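Local coordinates for periplasmic solute binding protein (Candidatus liberibacter, PDB 4CL2) that binds manganese and zinc ions in the periplasm, probably as the solute-binding component of an ABC-type metal-uptake transporter, at residues M109-T112 and N113-Y117; E137-A140 and R141-S144; S201-R204 and H205-Q209; A229-V232 and A233-T236; P257-L260 and D261-F265. All blocks are in the same frame, centred on the assembly; numbering follows the deposited sequence.

Interaction 1 of 5, residues M109-T112 and N113-Y117; sequences MSLT and NAMIY
Ser110 OG stands over the side-chain amide of Asn113, 3.3 Å from CG, and a second flat group, the Tyr117 ring, has the carbonyl oxygen of Asn113 in plane at its edge. The motif is an N-cap: Ser110 directly precedes helix 111-128, and its hydroxyl oxygen OG accepts from Asn113 N in the first turn, at 2.9 Å and an N-H...O angle of 165°. With chi1 at 154°, OG is turned away from the Ser110 N and lies beside the carbonyl carbon, which brings it back over the opening turn. The same OG is also bonded to Asp181, whose other carboxylate oxygen is bonded to Thr112 OG1. Asn113 ND2 is not directed at the serine but bonds Ala107 O, tying the helix start to the segment just after the metal ligand His106. The first regular turn closes with Ala114 N on Ser110 O at 3.0 Å, while the bonds from Met115 N to Leu111 O and Ile116 N to Thr112 O are weak. On the flank facing helix 133-158, Leu111 and Met115 run side by side in the same direction, and their ends meet at CD1 and CE, 3.8 Å apart.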
loop_
_atom_site.group_PDB
_atom_site.type_symbol
_atom_site.label_atom_id
_atom_site.label_comp_id
_atom_site.label_asym_id
_atom_site.label_seq_id
_atom_site.Cartn_x
_atom_site.Cartn_y
_atom_site.Cartn_z
ATOM N N MET A 109 -1.169 -2.845 -2.703
ATOM C CA MET A 109 -1.509 -2.385 -4.064
ATOM C C MET A 109 -1.882 -3.609 -4.915
ATOM O O MET A 109 -1.114 -4.080 -5.730
ATOM C CB MET A 109 -0.387 -1.598 -4.716
ATOM C CG MET A 109 -0.037 -0.319 -4.010
ATOM S SD MET A 109 -1.361 0.867 -3.864
ATOM C CE MET A 109 -1.820 1.172 -5.579
ATOM N N SER A 110 -3.021 -4.202 -4.591
ATOM C CA SER A 110 -3.439 -5.461 -5.166
ATOM C C SER A 110 -4.857 -5.734 -4.681
ATOM O O SER A 110 -5.194 -5.563 -3.506
ATOM C CB SER A 110 -2.507 -6.616 -4.758
ATOM O OG SER A 110 -3.088 -7.912 -4.768
ATOM N N LEU A 111 -5.665 -6.227 -5.592
ATOM C CA LEU A 111 -7.067 -6.559 -5.286
ATOM C C LEU A 111 -7.080 -7.834 -4.443
ATOM O O LEU A 111 -7.761 -7.906 -3.428
ATOM C CB LEU A 111 -7.898 -6.702 -6.600
ATOM C CG LEU A 111 -9.352 -7.232 -6.379
ATOM C CD1 LEU A 111 -10.058 -6.285 -5.471
ATOM C CD2 LEU A 111 -9.970 -7.251 -7.783
ATOM N N THR A 112 -6.326 -8.845 -4.833
ATOM C CA THR A 112 -6.265 -10.084 -4.067
ATOM C C THR A 112 -5.777 -9.784 -2.677
ATOM O O THR A 112 -6.313 -10.286 -1.668
ATOM C CB THR A 112 -5.311 -11.092 -4.719
ATOM O OG1 THR A 112 -5.810 -11.392 -6.030
ATOM C CG2 THR A 112 -5.208 -12.316 -3.917
ATOM N N ASN A 113 -4.720 -8.987 -2.575
ATOM C CA ASN A 113 -4.171 -8.727 -1.268
ATOM C C ASN A 113 -5.033 -7.886 -0.362
ATOM O O ASN A 113 -5.004 -8.039 0.839
ATOM C CB ASN A 113 -2.763 -8.142 -1.383
ATOM C CG ASN A 113 -1.769 -9.103 -2.043
ATOM O OD1 ASN A 113 -2.000 -10.306 -2.159
ATOM N ND2 ASN A 113 -0.609 -8.580 -2.449
ATOM N N ALA A 114 -5.802 -6.960 -0.913
ATOM C CA ALA A 114 -6.750 -6.203 -0.108
ATOM C C ALA A 114 -7.586 -7.178 0.684
ATOM O O ALA A 114 -7.850 -6.965 1.863
ATOM C CB ALA A 114 -7.639 -5.345 -1.035
ATOM N N MET A 115 -8.061 -8.256 0.024
ATOM C CA MET A 115 -8.902 -9.261 0.719
ATOM C C MET A 115 -8.161 -9.966 1.865
ATOM O O MET A 115 -8.742 -10.278 2.904
ATOM C CB MET A 115 -9.455 -10.295 -0.206
ATOM C CG MET A 115 -10.036 -9.769 -1.483
ATOM S SD MET A 115 -11.502 -8.753 -1.022
ATOM C CE MET A 115 -11.784 -7.743 -2.476
ATOM N N ILE A 116 -6.861 -10.181 1.695
ATOM C CA ILE A 116 -6.009 -10.801 2.735
ATOM C C ILE A 116 -5.760 -9.836 3.911
ATOM O O ILE A 116 -5.855 -10.274 5.076
ATOM C CB ILE A 116 -4.676 -11.283 2.117
ATOM C CG1 ILE A 116 -5.013 -12.378 1.122
ATOM C CG2 ILE A 116 -3.743 -11.744 3.230
ATOM C CD1 ILE A 116 -3.818 -12.801 0.283
ATOM N N TYR A 117 -5.478 -8.573 3.638
ATOM C CA TYR A 117 -5.388 -7.530 4.684
ATOM C C TYR A 117 -6.672 -7.537 5.522
ATOM O O TYR A 117 -6.640 -7.594 6.761
ATOM C CB TYR A 117 -5.168 -6.125 4.130
ATOM C CG TYR A 117 -3.731 -5.763 3.774
ATOM C CD1 TYR A 117 -3.053 -6.357 2.718
ATOM C CD2 TYR A 117 -3.035 -4.794 4.505
ATOM C CE1 TYR A 117 -1.745 -5.992 2.368
ATOM C CE2 TYR A 117 -1.737 -4.460 4.166
ATOM C CZ TYR A 117 -1.076 -5.042 3.143
ATOM O OH TYR A 117 0.224 -4.711 2.777
#

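Interaction 2 of 5, residues E137-A140 and R141-S144; sequences ELNA and REYS
Leu138 lies athwart both Arg141 and Glu142, and its CD1 methyl is the point at which the two longer side chains meet it. Arg141 arrives along a folded path: its CG points away from the backbone N (chi1 177°), then bends at chi2 and chi3 swing the guanidinium back along the helix until NH2 is 3.2 Å from Leu138 CD1, a tight approach that is oblique to the guanidinium plane. Glu142 behaves differently. Its extended chain passes across the leucine, with OE2 3.6 Å from Leu138 CD1. The two charged groups thus reach one methyl from different directions without joining, since Arg141 NH1 and Glu142 OE2 remain 4.4 Å apart.

All of this belongs to the first half of helix 133-158, whose length is consistent with the long helix that links the two lobes in this family of solute-binding proteins. The inward flank carries Ala140, Tyr143 and Ser144, which pack on helix 111-128 or, for Tyr143, also on helix 12-22; Asn139 ND2 bonds Ile21 O at the end of the latter. Ala140 O takes two bonds, from Ser144 N at 2.9 Å and from Ser144 OG at 2.8 Å, reaching it from opposite faces of the carbonyl plane. Ser144 OG sits beside its own backbone N, which directs the hydroxyl back to the carbonyl one turn earlier.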
loop_
_atom_site.group_PDB
_atom_site.type_symbol
_atom_site.label_atom_id
_atom_site.label_comp_id
_atom_site.label_asym_id
_atom_site.label_seq_id
_atom_site.Cartn_x
_atom_site.Cartn_y
_atom_site.Cartn_z
ATOM N N GLU A 137 -17.475 -10.056 11.401
ATOM C CA GLU A 137 -17.700 -10.983 10.261
ATOM C C GLU A 137 -18.505 -10.269 9.179
ATOM O O GLU A 137 -18.136 -10.278 7.986
ATOM C CB GLU A 137 -18.363 -12.280 10.726
ATOM C CG GLU A 137 -18.287 -13.422 9.689
ATOM C CD GLU A 137 -16.946 -14.133 9.724
ATOM O OE1 GLU A 137 -16.702 -14.873 10.722
ATOM O OE2 GLU A 137 -16.167 -13.937 8.778
ATOM N N LEU A 138 -19.622 -9.680 9.578
ATOM C CA LEU A 138 -20.465 -8.976 8.620
ATOM C C LEU A 138 -19.732 -7.812 8.002
ATOM O O LEU A 138 -19.727 -7.591 6.769
ATOM C CB LEU A 138 -21.776 -8.563 9.293
ATOM C CG LEU A 138 -22.536 -7.459 8.497
ATOM C CD1 LEU A 138 -23.179 -8.129 7.326
ATOM C CD2 LEU A 138 -23.566 -6.798 9.416
ATOM N N ASN A 139 -19.057 -7.025 8.853
ATOM C CA ASN A 139 -18.375 -5.823 8.379
ATOM C C ASN A 139 -17.260 -6.130 7.400
ATOM O O ASN A 139 -17.084 -5.414 6.399
ATOM C CB ASN A 139 -17.805 -4.996 9.536
ATOM C CG ASN A 139 -18.871 -4.443 10.472
ATOM O OD1 ASN A 139 -20.064 -4.380 10.132
ATOM N ND2 ASN A 139 -18.445 -3.991 11.682
ATOM N N ALA A 140 -16.512 -7.201 7.677
ATOM C CA ALA A 140 -15.419 -7.610 6.829
ATOM C C ALA A 140 -15.971 -8.020 5.435
ATOM O O ALA A 140 -15.350 -7.698 4.414
ATOM C CB ALA A 140 -14.639 -8.758 7.436
ATOM N N ARG A 141 -17.074 -8.765 5.416
ATOM C CA ARG A 141 -17.649 -9.183 4.120
ATOM C C ARG A 141 -18.152 -7.948 3.346
ATOM O O ARG A 141 -17.871 -7.786 2.188
ATOM C CB ARG A 141 -18.713 -10.215 4.278
ATOM C CG ARG A 141 -19.385 -10.639 2.964
ATOM C CD ARG A 141 -20.619 -9.786 2.608
ATOM N NE ARG A 141 -21.639 -10.003 3.552
ATOM C CZ ARG A 141 -22.769 -9.287 3.615
ATOM N NH1 ARG A 141 -22.944 -8.277 2.752
ATOM N NH2 ARG A 141 -23.632 -9.533 4.518
ATOM N N GLU A 142 -18.898 -7.079 4.027
ATOM C CA GLU A 142 -19.360 -5.852 3.374
ATOM C C GLU A 142 -18.246 -5.071 2.791
ATOM O O GLU A 142 -18.348 -4.525 1.683
ATOM C CB GLU A 142 -20.190 -4.976 4.324
ATOM C CG GLU A 142 -21.567 -5.573 4.592
ATOM C CD GLU A 142 -22.441 -4.732 5.509
ATOM O OE1 GLU A 142 -21.892 -3.859 6.235
ATOM O OE2 GLU A 142 -23.657 -5.007 5.529
ATOM N N TYR A 143 -17.177 -4.877 3.549
ATOM C CA TYR A 143 -16.085 -4.059 3.061
ATOM C C TYR A 143 -15.294 -4.730 1.897
ATOM O O TYR A 143 -14.907 -4.069 0.906
ATOM C CB TYR A 143 -15.164 -3.716 4.220
ATOM C CG TYR A 143 -14.005 -2.824 3.862
ATOM C CD1 TYR A 143 -14.213 -1.572 3.276
ATOM C CD2 TYR A 143 -12.728 -3.175 4.166
ATOM C CE1 TYR A 143 -13.111 -0.713 2.995
ATOM C CE2 TYR A 143 -11.660 -2.352 3.882
ATOM C CZ TYR A 143 -11.855 -1.123 3.279
ATOM O OH TYR A 143 -10.799 -0.266 3.043
ATOM N N SER A 144 -15.065 -6.051 2.011
ATOM C CA SER A 144 -14.449 -6.795 0.938
ATOM C C SER A 144 -15.261 -6.628 -0.382
ATOM O O SER A 144 -14.708 -6.409 -1.437
ATOM C CB SER A 144 -14.414 -8.285 1.349
ATOM O OG SER A 144 -13.498 -8.503 2.410
#

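Interaction 3 of 5, residues S201-R204 and H205-Q209; sequences SMMR and HAINQ
Arg204 O is bonded by Asn208 N at 2.9 Å, the shortest of the four backbone bonds that join 201-204 to 205-209. The side-chain amide of Asn208 folds back toward the same oxygen, with ND2 3.2 Å from Arg204 O, but the angle is too poor for a second hydrogen bond, so the group rests against the carbonyl without gripping it. One residue earlier, Ile207 N meets Met203 O at 3.0 Å, and the side chains follow suit at an angle to one another: Ile207 CD1 lies 3.9 Å from Met203 CG. The first torsion of Met203, with CG opposite the backbone N (chi1 -173°), puts CG there; the chain beyond runs on and bends at chi3.

Helix 200-212 follows strand 185-188 and precedes strand 217-221 in the alpha/beta lobe that supplies Glu172 and Asp247 to the manganese site. Its Met203 and Ile207 flank packs on helix 227-236, whereas Met202 turns toward Tyr188 and Pro191, and its side chain is still about 13 Å from the bound manganese ion. The remaining flank is polar. The Arg204 chain bends at chi3, which lays one face of the guanidinium over Ser201 CA, 3.6 Å from the plane, and a glycerol, probably from the crystallisation liquor, bonds both Arg204 NH2 and Ser201 OG, the latter also hydrogen-bonded to Ser199 OG. A second glycerol joins His205 ND1 to Gln209 NE2, while Gln209 CG lies over one face of the His205 imidazole, offset toward its rim.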
loop_
_atom_site.group_PDB
_atom_site.type_symbol
_atom_site.label_atom_id
_atom_site.label_comp_id
_atom_site.label_asym_id
_atom_site.label_seq_id
_atom_site.Cartn_x
_atom_site.Cartn_y
_atom_site.Cartn_z
ATOM N N SER A 201 22.371 3.142 -11.768
ATOM C CA SER A 201 22.271 1.926 -12.620
ATOM C C SER A 201 20.806 1.512 -12.803
ATOM O O SER A 201 20.393 1.062 -13.889
ATOM C CB SER A 201 23.101 0.761 -12.047
ATOM O OG SER A 201 22.674 0.445 -10.735
ATOM N N MET A 202 19.994 1.697 -11.782
ATOM C CA MET A 202 18.580 1.328 -11.949
ATOM C C MET A 202 17.854 2.261 -12.924
ATOM O O MET A 202 17.027 1.834 -13.734
ATOM C CB MET A 202 17.878 1.329 -10.631
ATOM C CG MET A 202 18.301 0.168 -9.753
ATOM S SD MET A 202 17.208 0.104 -8.332
ATOM C CE MET A 202 15.632 -0.127 -9.163
ATOM N N MET A 203 18.233 3.538 -12.905
ATOM C CA MET A 203 17.710 4.459 -13.935
ATOM C C MET A 203 18.135 4.062 -15.325
ATOM O O MET A 203 17.290 3.963 -16.235
ATOM C CB MET A 203 18.107 5.905 -13.630
ATOM C CG MET A 203 17.472 6.934 -14.555
ATOM S SD MET A 203 17.867 8.610 -13.937
ATOM C CE MET A 203 16.631 8.931 -12.720
ATOM N N ARG A 204 19.437 3.824 -15.515
ATOM C CA ARG A 204 19.924 3.391 -16.829
ATOM C C ARG A 204 19.154 2.142 -17.354
ATOM O O ARG A 204 18.776 2.042 -18.523
ATOM C CB ARG A 204 21.431 3.126 -16.784
ATOM C CG ARG A 204 22.287 4.361 -16.416
ATOM C CD ARG A 204 23.768 4.169 -16.720
ATOM N NE ARG A 204 24.385 3.033 -16.007
ATOM C CZ ARG A 204 24.975 3.086 -14.810
ATOM N NH1 ARG A 204 25.099 4.223 -14.146
ATOM N NH2 ARG A 204 25.466 1.977 -14.281
ATOM N N HIS A 205 18.935 1.192 -16.470
ATOM C CA HIS A 205 18.194 -0.040 -16.832
ATOM C C HIS A 205 16.769 0.231 -17.279
ATOM O O HIS A 205 16.299 -0.302 -18.303
ATOM C CB HIS A 205 18.212 -1.000 -15.652
ATOM C CG HIS A 205 17.413 -2.249 -15.875
ATOM N ND1 HIS A 205 17.853 -3.278 -16.679
ATOM C CD2 HIS A 205 16.229 -2.666 -15.350
ATOM C CE1 HIS A 205 16.955 -4.251 -16.685
ATOM N NE2 HIS A 205 15.957 -3.900 -15.898
ATOM N N ALA A 206 16.070 1.088 -16.535
ATOM C CA ALA A 206 14.712 1.411 -16.917
ATOM C C ALA A 206 14.654 2.094 -18.238
ATOM O O ALA A 206 13.753 1.837 -19.053
ATOM C CB ALA A 206 14.037 2.275 -15.857
ATOM N N ILE A 207 15.631 2.979 -18.494
ATOM C CA ILE A 207 15.638 3.670 -19.761
ATOM C C ILE A 207 15.822 2.654 -20.875
ATOM O O ILE A 207 15.116 2.686 -21.895
ATOM C CB ILE A 207 16.750 4.779 -19.769
ATOM C CG1 ILE A 207 16.287 5.914 -18.837
ATOM C CG2 ILE A 207 17.040 5.271 -21.154
ATOM C CD1 ILE A 207 17.375 6.895 -18.493
ATOM N N ASN A 208 16.772 1.741 -20.659
ATOM C CA ASN A 208 17.062 0.744 -21.665
ATOM C C ASN A 208 15.865 -0.165 -21.904
ATOM O O ASN A 208 15.497 -0.437 -23.066
ATOM C CB ASN A 208 18.331 -0.019 -21.268
ATOM C CG ASN A 208 19.584 0.788 -21.556
ATOM O OD1 ASN A 208 19.592 1.568 -22.475
ATOM N ND2 ASN A 208 20.605 0.638 -20.754
ATOM N N GLN A 209 15.223 -0.556 -20.817
ATOM C CA GLN A 209 14.032 -1.441 -20.931
ATOM C C GLN A 209 12.845 -0.788 -21.618
ATOM O O GLN A 209 12.181 -1.401 -22.450
ATOM C CB GLN A 209 13.666 -1.996 -19.599
ATOM C CG GLN A 209 14.647 -3.007 -19.045
ATOM C CD GLN A 209 14.588 -4.308 -19.832
ATOM O OE1 GLN A 209 13.504 -4.783 -20.173
ATOM N NE2 GLN A 209 15.739 -4.876 -20.133
#

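Interaction 4 of 5, residues A229-V232 and A233-T236; sequences AKQV and AYET
Gln231 and Glu235 join their side chains on the outer flank of helix 227-236, whereas Val232 and Thr236 meet on the flank that is packed into the protein. The inner flank is made of small or branched groups: Ala229, Val232 and Ala233 all press on Ile218 of strand 217-221, and Val232 also reaches Met203 and Met210 of helix 200-212. Here Ala233 N bonds Ala229 O at 2.8 Å. This is the helix of a beta-alpha-beta unit running from strand 217-221 to strand 239-244, and its small side chains are what face the preceding strand.

Thr236, at the last turn, holds OG1 in the position between its backbone N and carbonyl carbon (chi1 57°). The hydroxyl thereby comes within 2.8 Å of Val232 O and 3.2 Å of Ala233 O, its single proton divided in possibility between the two, and it also accepts from Ala238 N beyond the helix. The Thr236 N bond to Val232 O is weak.

The outer flank is looser. Gln231 bends at chi2 to send NE2 to Glu235 OE2 at 3.1 Å, nearly straight at 171°. The carboxylate oxygen lies in the amide plane, but the amide meets OE2 on the anti side and the two planes are 61° apart. Lys230 extends away to Asp226. The exposed setting of Glu235 and the N-H it accepts are both compatible with an ionised carboxylate, so the pair is probably a charge-assisted hydrogen bond rather than a salt bridge.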
loop_
_atom_site.group_PDB
_atom_site.type_symbol
_atom_site.label_atom_id
_atom_site.label_comp_id
_atom_site.label_asym_id
_atom_site.label_seq_id
_atom_site.Cartn_x
_atom_site.Cartn_y
_atom_site.Cartn_z
ATOM N N ALA A 229 11.072 10.727 -13.101
ATOM C CA ALA A 229 10.175 10.155 -14.080
ATOM C C ALA A 229 10.130 11.007 -15.313
ATOM O O ALA A 229 10.141 10.508 -16.450
ATOM C CB ALA A 229 8.770 9.942 -13.468
ATOM N N LYS A 230 10.081 12.316 -15.119
ATOM C CA LYS A 230 10.067 13.190 -16.269
ATOM C C LYS A 230 11.337 13.097 -17.101
ATOM O O LYS A 230 11.321 13.121 -18.341
ATOM C CB LYS A 230 9.769 14.616 -15.846
ATOM C CG LYS A 230 8.332 14.775 -15.344
ATOM C CD LYS A 230 8.063 16.219 -14.890
ATOM C CE LYS A 230 6.569 16.493 -14.738
ATOM N NZ LYS A 230 6.307 17.880 -14.254
ATOM N N GLN A 231 12.466 13.059 -16.411
ATOM C CA GLN A 231 13.729 12.892 -17.100
ATOM C C GLN A 231 13.750 11.588 -17.911
ATOM O O GLN A 231 14.184 11.595 -19.059
ATOM C CB GLN A 231 14.853 12.840 -16.080
ATOM C CG GLN A 231 16.209 12.692 -16.719
ATOM C CD GLN A 231 16.533 13.860 -17.680
ATOM O OE1 GLN A 231 16.132 15.013 -17.455
ATOM N NE2 GLN A 231 17.248 13.565 -18.735
ATOM N N VAL A 232 13.367 10.484 -17.268
ATOM C CA VAL A 232 13.285 9.184 -17.954
ATOM C C VAL A 232 12.364 9.228 -19.154
ATOM O O VAL A 232 12.705 8.756 -20.224
ATOM C CB VAL A 232 12.886 8.068 -16.995
ATOM C CG1 VAL A 232 12.531 6.786 -17.734
ATOM C CG2 VAL A 232 13.994 7.844 -15.967
ATOM N N ALA A 233 11.186 9.822 -18.999
ATOM C CA ALA A 233 10.297 9.993 -20.162
ATOM C C ALA A 233 10.968 10.688 -21.316
ATOM O O ALA A 233 10.884 10.256 -22.477
ATOM C CB ALA A 233 8.984 10.689 -19.723
ATOM N N TYR A 234 11.720 11.763 -21.040
ATOM C CA TYR A 234 12.392 12.484 -22.076
ATOM C C TYR A 234 13.418 11.587 -22.781
ATOM O O TYR A 234 13.460 11.543 -24.011
ATOM C CB TYR A 234 13.069 13.755 -21.510
ATOM C CG TYR A 234 14.032 14.328 -22.474
ATOM C CD1 TYR A 234 13.586 15.026 -23.598
ATOM C CD2 TYR A 234 15.400 14.133 -22.323
ATOM C CE1 TYR A 234 14.461 15.523 -24.530
ATOM C CE2 TYR A 234 16.272 14.607 -23.257
ATOM C CZ TYR A 234 15.808 15.319 -24.345
ATOM O OH TYR A 234 16.679 15.822 -25.267
ATOM N N GLU A 235 14.188 10.833 -21.993
ATOM C CA GLU A 235 15.305 10.029 -22.545
ATOM C C GLU A 235 14.813 8.831 -23.367
ATOM O O GLU A 235 15.535 8.346 -24.227
ATOM C CB GLU A 235 16.201 9.526 -21.397
ATOM C CG GLU A 235 17.143 10.601 -20.931
ATOM C CD GLU A 235 18.211 10.077 -19.975
ATOM O OE1 GLU A 235 18.993 9.174 -20.377
ATOM O OE2 GLU A 235 18.252 10.602 -18.869
ATOM N N THR A 236 13.563 8.428 -23.129
ATOM C CA THR A 236 12.934 7.241 -23.730
ATOM C C THR A 236 11.928 7.572 -24.849
ATOM O O THR A 236 11.467 6.671 -25.558
ATOM C CB THR A 236 12.242 6.384 -22.692
ATOM O OG1 THR A 236 11.252 7.151 -21.983
ATOM C CG2 THR A 236 13.265 5.806 -21.755
#

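Interaction 5 of 5, residues P257-L260 and D261-F265; sequences PTYL and DLLRF. With SO4 (sulfate ion), chain E.
Leu260 and Asp261 approach the same face of the Arg264 guanidinium, one with a methyl and the other with a charge. Leu260 CD2 lies 4.2 Å above that plane toward its rim, and Asp261 OD1 is 3.1 Å from Arg264 NH2, a salt bridge so far out of the plane that no N-H points at the oxygen. The straight bond goes elsewhere: Arg264 NH1 donates at the guanidinium edge to sulfate O2 at 2.9 Å. That anion, probably from the crystallisation liquor, is also bonded to Ser150 on helix 133-158.

Helix 259-274 begins here with an N-cap. Thr258 OG1 accepts from Asp261 N at 3.0 Å, its chi1 of 72° holding the hydroxyl over the first turn, and a water links OG1 to Asp261 OD1. Pro257 CG closes on the other carboxylate oxygen, OD2, at 3.4 Å.

On the buried side Leu263 CD1 makes a CH-pi contact with the Tyr259 ring, 4.0 Å from its centroid and 26° off the normal. Tyr259 OH is bonded to Trp108 O, and the side chain packs against helices 12-22, 111-128 and 133-158. Asp261, near the positive end of the helix dipole and beside an arginine, is probably ionised; one N-H of the arginine is directed at the sulfate, while the aspartate is balanced by charge and not by an aligned bond.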
loop_
_atom_site.group_PDB
_atom_site.type_symbol
_atom_site.label_atom_id
_atom_site.label_comp_id
_atom_site.label_asym_id
_atom_site.label_seq_id
_atom_site.Cartn_x
_atom_site.Cartn_y
_atom_site.Cartn_z
ATOM N N PRO A 257 -8.488 9.710 0.218
ATOM C CA PRO A 257 -8.540 9.865 1.692
ATOM C C PRO A 257 -8.866 8.535 2.405
ATOM O O PRO A 257 -8.905 8.492 3.633
ATOM C CB PRO A 257 -9.623 10.870 1.878
ATOM C CG PRO A 257 -10.610 10.570 0.790
ATOM C CD PRO A 257 -9.652 10.365 -0.399
ATOM N N THR A 258 -9.142 7.493 1.653
ATOM C CA THR A 258 -9.417 6.149 2.185
ATOM C C THR A 258 -8.672 5.122 1.362
ATOM O O THR A 258 -8.238 5.400 0.237
ATOM C CB THR A 258 -10.928 5.788 2.146
ATOM O OG1 THR A 258 -11.347 5.556 0.788
ATOM C CG2 THR A 258 -11.817 6.860 2.711
ATOM N N TYR A 259 -8.503 3.905 1.878
ATOM C CA TYR A 259 -7.847 2.882 1.104
ATOM C C TYR A 259 -8.564 2.563 -0.181
ATOM O O TYR A 259 -7.933 2.425 -1.260
ATOM C CB TYR A 259 -7.697 1.616 1.957
ATOM C CG TYR A 259 -7.124 0.360 1.255
ATOM C CD1 TYR A 259 -5.941 0.403 0.629
ATOM C CD2 TYR A 259 -7.769 -0.828 1.295
ATOM C CE1 TYR A 259 -5.355 -0.736 0.041
ATOM C CE2 TYR A 259 -7.222 -1.964 0.751
ATOM C CZ TYR A 259 -6.012 -1.922 0.116
ATOM O OH TYR A 259 -5.455 -3.052 -0.439
ATOM N N LEU A 260 -9.880 2.366 -0.111
ATOM C CA LEU A 260 -10.650 2.145 -1.331
ATOM C C LEU A 260 -10.448 3.277 -2.341
ATOM O O LEU A 260 -10.201 2.983 -3.515
ATOM C CB LEU A 260 -12.118 1.967 -1.028
ATOM C CG LEU A 260 -13.054 1.642 -2.211
ATOM C CD1 LEU A 260 -14.321 1.076 -1.704
ATOM C CD2 LEU A 260 -13.378 2.893 -2.973
ATOM N N ASP A 261 -10.487 4.529 -1.911
ATOM C CA ASP A 261 -10.289 5.664 -2.800
ATOM C C ASP A 261 -8.875 5.677 -3.381
ATOM O O ASP A 261 -8.704 6.046 -4.529
ATOM C CB ASP A 261 -10.524 6.962 -2.115
ATOM C CG ASP A 261 -11.999 7.184 -1.716
ATOM O OD1 ASP A 261 -12.888 6.562 -2.250
ATOM O OD2 ASP A 261 -12.233 8.026 -0.874
ATOM N N LEU A 262 -7.905 5.264 -2.611
ATOM C CA LEU A 262 -6.539 5.183 -3.075
ATOM C C LEU A 262 -6.389 4.164 -4.171
ATOM O O LEU A 262 -5.782 4.443 -5.236
ATOM C CB LEU A 262 -5.571 4.836 -1.933
ATOM C CG LEU A 262 -4.083 4.691 -2.294
ATOM C CD1 LEU A 262 -3.239 5.247 -1.132
ATOM C CD2 LEU A 262 -3.765 3.255 -2.537
ATOM N N LEU A 263 -6.872 2.944 -3.959
ATOM C CA LEU A 263 -6.817 1.935 -5.009
ATOM C C LEU A 263 -7.578 2.419 -6.239
ATOM O O LEU A 263 -7.137 2.252 -7.366
ATOM C CB LEU A 263 -7.479 0.633 -4.547
ATOM C CG LEU A 263 -6.673 -0.177 -3.559
ATOM C CD1 LEU A 263 -7.463 -1.427 -3.208
ATOM C CD2 LEU A 263 -5.302 -0.576 -4.078
ATOM N N ARG A 264 -8.788 2.933 -6.029
ATOM C CA ARG A 264 -9.627 3.357 -7.128
ATOM C C ARG A 264 -8.953 4.493 -7.944
ATOM O O ARG A 264 -8.917 4.461 -9.174
ATOM C CB ARG A 264 -10.987 3.796 -6.637
ATOM C CG ARG A 264 -11.938 4.148 -7.756
ATOM C CD ARG A 264 -13.331 4.479 -7.194
ATOM N NE ARG A 264 -13.275 5.655 -6.380
ATOM C CZ ARG A 264 -14.298 6.187 -5.724
ATOM N NH1 ARG A 264 -15.487 5.586 -5.705
ATOM N NH2 ARG A 264 -14.098 7.327 -5.053
ATOM N N PHE A 265 -8.387 5.485 -7.265
ATOM C CA PHE A 265 -7.716 6.557 -7.976
ATOM C C PHE A 265 -6.535 6.082 -8.778
ATOM O O PHE A 265 -6.431 6.372 -9.957
ATOM C CB PHE A 265 -7.271 7.673 -7.014
ATOM C CG PHE A 265 -6.640 8.817 -7.696
ATOM C CD1 PHE A 265 -7.376 9.884 -8.145
ATOM C CD2 PHE A 265 -5.261 8.817 -7.900
ATOM C CE1 PHE A 265 -6.770 10.892 -8.855
ATOM C CE2 PHE A 265 -4.647 9.825 -8.605
ATOM C CZ PHE A 265 -5.400 10.856 -9.084
HETATM S S SO4 E . -17.544 3.054 -7.805
HETATM O O1 SO4 E . -17.063 3.039 -9.189
HETATM O O2 SO4 E . -16.374 3.052 -6.925
HETATM O O3 SO4 E . -18.370 1.842 -7.597
HETATM O O4 SO4 E . -18.374 4.222 -7.513
HETATM O O HOH W 1 -14.037 5.163 0.452
#

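Along the chain the five contacts come in series, each closed before the next begins. Interactions 1, 2 and 5 lie together on helices 111-128, 133-158 and 259-274: centres of 1 and 5 are about 13 Å apart, those of 1 and 2 about 14 Å. They touch, with Ala114 CB 3.2 Å from Tyr259 OH and Met115 CE 3.4 Å from Ser144 O. Interactions 3 and 4, on helices 200-212 and 227-236, pack on each other 11 Å apart between centres but lie about 43 Å from interaction 2. The first group thus ties three helices together, with the capped starts of 111-128 and 259-274 near residues of the metal site, and the second belongs to one alpha/beta lobe.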